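Local coordinates for protein 4-hydroxy-3-methylbut-2-enyl diphosphate reductase (Aquifex aeolicus, PDB 3DNF) that catalyses the last step of the non-mevalonate pathway, reducing (E)-4-hydroxy-3-methylbut-2-enyl diphosphate to isopentenyl and dimethylallyl diphosphate with the help of an iron-sulfur cluster, at residues P44-V47 and N48-N52; V16-A19 and V20-E24. All coordinates share one frame; numbering follows the deposited sequence.

Contact 1 of 2, residues P44-V47 and N48-N52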
loop_
_atom_site.group_PDB
_atom_site.type_symbol
_atom_site.label_atom_id
_atom_site.label_comp_id
_atom_site.label_asym_id
_atom_site.label_seq_id
_atom_site.Cartn_x
_atom_site.Cartn_y
_atom_site.Cartn_z
ATOM N N PRO B 44 -17.115 -23.548 -24.458
ATOM C CA PRO B 44 -17.234 -24.356 -25.670
ATOM C C PRO B 44 -18.455 -24.023 -26.528
ATOM O O PRO B 44 -18.336 -24.029 -27.750
ATOM C CB PRO B 44 -17.329 -25.794 -25.122
ATOM C CG PRO B 44 -16.560 -25.731 -23.863
ATOM C CD PRO B 44 -16.940 -24.410 -23.263
ATOM N N GLN B 45 -19.611 -23.746 -25.914
ATOM C CA GLN B 45 -20.828 -23.455 -26.686
ATOM C C GLN B 45 -20.706 -22.106 -27.399
ATOM O O GLN B 45 -21.110 -21.957 -28.559
ATOM C CB GLN B 45 -22.052 -23.423 -25.774
ATOM C CG GLN B 45 -22.573 -24.774 -25.332
ATOM C CD GLN B 45 -23.956 -24.653 -24.734
ATOM O OE1 GLN B 45 -24.959 -24.953 -25.390
ATOM N NE2 GLN B 45 -24.023 -24.163 -23.502
ATOM N N GLU B 46 -20.139 -21.121 -26.719
ATOM C CA GLU B 46 -19.934 -19.818 -27.363
ATOM C C GLU B 46 -18.905 -19.885 -28.514
ATOM O O GLU B 46 -19.124 -19.332 -29.609
ATOM C CB GLU B 46 -19.578 -18.746 -26.333
ATOM C CG GLU B 46 -19.300 -17.317 -26.925
ATOM C CD GLU B 46 -20.554 -16.608 -27.449
ATOM O OE1 GLU B 46 -21.568 -17.270 -27.725
ATOM O OE2 GLU B 46 -20.504 -15.371 -27.591
ATOM N N VAL B 47 -17.773 -20.549 -28.265
ATOM C CA VAL B 47 -16.797 -20.785 -29.341
ATOM C C VAL B 47 -17.443 -21.525 -30.508
ATOM O O VAL B 47 -17.230 -21.157 -31.677
ATOM C CB VAL B 47 -15.546 -21.519 -28.768
ATOM C CG1 VAL B 47 -14.567 -21.957 -29.864
ATOM C CG2 VAL B 47 -14.893 -20.645 -27.771
ATOM N N ASN B 48 -18.293 -22.514 -30.212
ATOM C CA ASN B 48 -19.009 -23.231 -31.270
ATOM C C ASN B 48 -19.953 -22.309 -32.063
ATOM O O ASN B 48 -20.034 -22.406 -33.292
ATOM C CB ASN B 48 -19.834 -24.384 -30.709
ATOM C CG ASN B 48 -20.500 -25.175 -31.783
ATOM O OD1 ASN B 48 -19.848 -25.949 -32.471
ATOM N ND2 ASN B 48 -21.823 -25.017 -31.928
ATOM N N ARG B 49 -20.671 -21.438 -31.339
ATOM C CA ARG B 49 -21.618 -20.504 -31.992
ATOM C C ARG B 49 -20.842 -19.645 -32.981
ATOM O O ARG B 49 -21.234 -19.494 -34.145
ATOM C CB ARG B 49 -22.280 -19.572 -30.970
ATOM C CG ARG B 49 -23.279 -18.596 -31.603
ATOM C CD ARG B 49 -23.819 -17.592 -30.562
ATOM N NE ARG B 49 -22.776 -16.662 -30.117
ATOM C CZ ARG B 49 -22.357 -15.606 -30.822
ATOM N NH1 ARG B 49 -22.934 -15.326 -31.993
ATOM N NH2 ARG B 49 -21.394 -14.835 -30.340
ATOM N N LEU B 50 -19.689 -19.144 -32.534
ATOM C CA LEU B 50 -18.908 -18.259 -33.386
ATOM C C LEU B 50 -18.309 -19.063 -34.544
ATOM O O LEU B 50 -18.245 -18.571 -35.661
ATOM C CB LEU B 50 -17.788 -17.607 -32.579
ATOM C CG LEU B 50 -18.209 -16.401 -31.717
ATOM C CD1 LEU B 50 -17.100 -16.149 -30.652
ATOM C CD2 LEU B 50 -18.463 -15.146 -32.632
ATOM N N LYS B 51 -17.855 -20.286 -34.268
ATOM C CA LYS B 51 -17.333 -21.150 -35.341
ATOM C C LYS B 51 -18.396 -21.343 -36.461
ATOM O O LYS B 51 -18.099 -21.231 -37.661
ATOM C CB LYS B 51 -16.865 -22.490 -34.761
ATOM C CG LYS B 51 -16.179 -23.380 -35.798
ATOM C CD LYS B 51 -15.532 -24.597 -35.122
ATOM C CE LYS B 51 -14.702 -25.444 -36.119
ATOM N NZ LYS B 51 -15.494 -25.930 -37.304
ATOM N N ASN B 52 -19.633 -21.565 -36.053
ATOM C CA ASN B 52 -20.759 -21.714 -37.006
ATOM C C ASN B 52 -20.992 -20.447 -37.859
ATOM O O ASN B 52 -21.454 -20.527 -38.997
ATOM C CB ASN B 52 -22.004 -22.153 -36.257
ATOM C CG ASN B 52 -21.918 -23.612 -35.828
ATOM O OD1 ASN B 52 -21.147 -24.381 -36.405
ATOM N ND2 ASN B 52 -22.696 -23.993 -34.846
HETATM O O HOH W 1 -23.278 -23.279 -29.636
#

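Contact 2 of 2, residues V16-A19 and V20-E24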
loop_
_atom_site.group_PDB
_atom_site.type_symbol
_atom_site.label_atom_id
_atom_site.label_comp_id
_atom_site.label_asym_id
_atom_site.label_seq_id
_atom_site.Cartn_x
_atom_site.Cartn_y
_atom_site.Cartn_z
ATOM N N VAL B 16 -15.169 -8.350 -22.939
ATOM C CA VAL B 16 -15.425 -9.597 -23.677
ATOM C C VAL B 16 -16.598 -9.403 -24.666
ATOM O O VAL B 16 -16.561 -9.886 -25.797
ATOM C CB VAL B 16 -15.646 -10.789 -22.705
ATOM C CG1 VAL B 16 -16.264 -11.982 -23.420
ATOM C CG2 VAL B 16 -14.322 -11.166 -22.048
ATOM N N LYS B 17 -17.632 -8.708 -24.217
ATOM C CA LYS B 17 -18.756 -8.354 -25.066
ATOM C C LYS B 17 -18.232 -7.628 -26.306
ATOM O O LYS B 17 -18.605 -7.958 -27.415
ATOM C CB LYS B 17 -19.713 -7.415 -24.313
ATOM C CG LYS B 17 -20.764 -8.072 -23.487
ATOM C CD LYS B 17 -21.790 -7.023 -23.078
ATOM C CE LYS B 17 -23.189 -7.619 -22.962
ATOM N NZ LYS B 17 -23.666 -7.639 -21.557
ATOM N N ARG B 18 -17.358 -6.657 -26.089
ATOM C CA ARG B 18 -16.755 -5.852 -27.161
ATOM C C ARG B 18 -15.920 -6.740 -28.105
ATOM O O ARG B 18 -16.048 -6.621 -29.338
ATOM C CB ARG B 18 -15.878 -4.759 -26.542
ATOM C CG ARG B 18 -15.018 -4.005 -27.518
ATOM C CD ARG B 18 -14.313 -2.857 -26.812
ATOM N NE ARG B 18 -13.501 -2.089 -27.760
ATOM C CZ ARG B 18 -12.251 -2.389 -28.111
ATOM N NH1 ARG B 18 -11.650 -3.467 -27.623
ATOM N NH2 ARG B 18 -11.615 -1.585 -28.965
ATOM N N ALA B 19 -15.093 -7.630 -27.538
ATOM C CA ALA B 19 -14.282 -8.568 -28.363
ATOM C C ALA B 19 -15.167 -9.446 -29.264
ATOM O O ALA B 19 -14.867 -9.627 -30.463
ATOM C CB ALA B 19 -13.364 -9.412 -27.507
ATOM N N VAL B 20 -16.254 -9.975 -28.683
ATOM C CA VAL B 20 -17.203 -10.850 -29.428
ATOM C C VAL B 20 -17.809 -10.094 -30.605
ATOM O O VAL B 20 -17.868 -10.634 -31.722
ATOM C CB VAL B 20 -18.255 -11.502 -28.497
ATOM C CG1 VAL B 20 -19.384 -12.170 -29.265
ATOM C CG2 VAL B 20 -17.578 -12.523 -27.639
ATOM N N LYS B 21 -18.220 -8.863 -30.325
ATOM C CA LYS B 21 -18.859 -8.016 -31.322
ATOM C C LYS B 21 -17.864 -7.629 -32.415
ATOM O O LYS B 21 -18.206 -7.665 -33.590
ATOM C CB LYS B 21 -19.517 -6.784 -30.686
ATOM C CG LYS B 21 -20.507 -6.115 -31.632
ATOM C CD LYS B 21 -21.726 -5.565 -30.914
ATOM C CE LYS B 21 -22.863 -5.276 -31.909
ATOM N NZ LYS B 21 -23.357 -6.506 -32.603
ATOM N N LEU B 22 -16.614 -7.330 -32.050
ATOM C CA LEU B 22 -15.591 -7.029 -33.051
ATOM C C LEU B 22 -15.331 -8.245 -33.930
ATOM O O LEU B 22 -15.088 -8.132 -35.122
ATOM C CB LEU B 22 -14.264 -6.613 -32.371
ATOM C CG LEU B 22 -14.271 -5.211 -31.739
ATOM C CD1 LEU B 22 -12.977 -4.955 -31.015
ATOM C CD2 LEU B 22 -14.507 -4.085 -32.777
ATOM N N ALA B 23 -15.352 -9.421 -33.323
ATOM C CA ALA B 23 -15.117 -10.677 -34.046
ATOM C C ALA B 23 -16.243 -10.884 -35.065
ATOM O O ALA B 23 -15.999 -11.164 -36.244
ATOM C CB ALA B 23 -15.090 -11.840 -33.039
ATOM N N GLU B 24 -17.472 -10.707 -34.611
ATOM C CA GLU B 24 -18.618 -10.908 -35.491
ATOM C C GLU B 24 -18.580 -9.885 -36.624
ATOM O O GLU B 24 -18.798 -10.238 -37.829
ATOM C CB GLU B 24 -19.901 -10.845 -34.683
ATOM C CG GLU B 24 -20.112 -12.054 -33.738
ATOM C CD GLU B 24 -21.284 -11.805 -32.760
ATOM O OE1 GLU B 24 -21.806 -10.660 -32.686
ATOM O OE2 GLU B 24 -21.664 -12.737 -32.018
#

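Contact 1 of 2, residues P44-V47 and N48-N52
E46 OE1 is gripped by two groups. From this helix, R49 NE gives it a short hydrogen bond of 2.7 Å within a salt bridge, and the indole NE1 of W269 gives it a second bond. The other carboxylate oxygen is taken too: R49 NH2 meets E46 OE2 at 2.9 Å. The arginine thus holds the acid side-on, with one nitrogen to each oxygen. The bond from NE is nearly straight, at 175°, and the one from NH2 is nearly straight as well.

The two flat groups are not coplanar. OE1 and OE2 lie close to the guanidinium plane, at its edge, while the nitrogens come to the carboxylate from above its plane. The planes are 44° apart. E46 bends at chi2, which lays the carboxylate alongside the R49 chain. R49 runs straight to CD and bends at chi3 (68°), which swings NE back to the acid one turn earlier. The side chains lie alongside each other and point the same way. Two bonds and the indole together fix the rotation of the carboxylate. The arginine charge would be expected to favour the ionised form of E46; R49 NH2 is shared with E24.

Behind this pair the backbone is regular. R49 N bonds to Q45 O at 2.9 Å, and K51 N to V47 O at 2.8 Å. A water donates to Q45 O at 2.8 Å and accepts from N48 ND2 at 3.2 Å, so it bridges a carbonyl to a side-chain amide. L50 is buried and touches I40 and V55.

This is an i to i+3 salt bridge on an alpha-helix, the helix of the beta-alpha-beta unit formed by strand 34-36, helix 44-53 and strand 55-57.

Contact 2 of 2, residues V16-A19 and V20-E24
V16 O accepts a hydrogen bond from V20 N at 2.9 Å, and the two valine side chains follow the same turn. V16 CG1 stands 4.5 Å from V20 CG2, a loose apolar contact. V20 CG2 also rests against V16 O at 3.4 Å. V16 belongs to the pocket of the iron-sulfur cluster and touches I41 as well.

K17 O accepts a hydrogen bond from K21 N at 3.1 Å. The lysine side chain touches F12, and its NZ makes a long, weak ion pair with D268.

Residues 16-19 form part of helix 14-26, which follows strand 3-6 of a parallel sheet and starts right after C13, probably a cluster ligand.

R18 carries the side-chain contact. Its extended chain, with CG anti to the backbone N (chi1 170°), carries the guanidinium out to L22 CD1. L22 CD1 sits over the centre of one guanidinium face, 3.9 Å above the plane. The nearest guanidinium atoms are R18 CZ and NH1, each 3.9 Å from L22 CD1. The R18 and L22 side chains meet at a slant. This is a methyl group packed on a flat cation, one turn on, with no polar bond between them. A serine here would take away the guanidinium plate, and L22 CD1 would probably lose the surface that covers it on that side.

A19 O closes the run by accepting a hydrogen bond from A23 N at 2.9 Å. A23 CB comes within 3.4 Å of the same oxygen. The A19 side chain is buried and packs on A94, which L22 also touches.

In the fold
Each contact lies along one helix: contact 2 along helix 14-26, contact 1 along helix 44-53. The two helices pack side by side, with contact centres 13 Å apart. Contact 2 is nearer the middle of the chain, and its first turn reaches the cluster pocket. Contact 1 lies farther out. Both are partly buried. Side-chain chemistry is charged in contact 1 and mostly apolar in contact 2. Charge also joins them, as R49 NH2 forms a salt bridge of 2.7 Å with E24 OE2. Packing joins them too: V20 CG1 meets R49 NH2 at 3.5 Å, and L50 CD2 meets E24 CG at 3.7 Å.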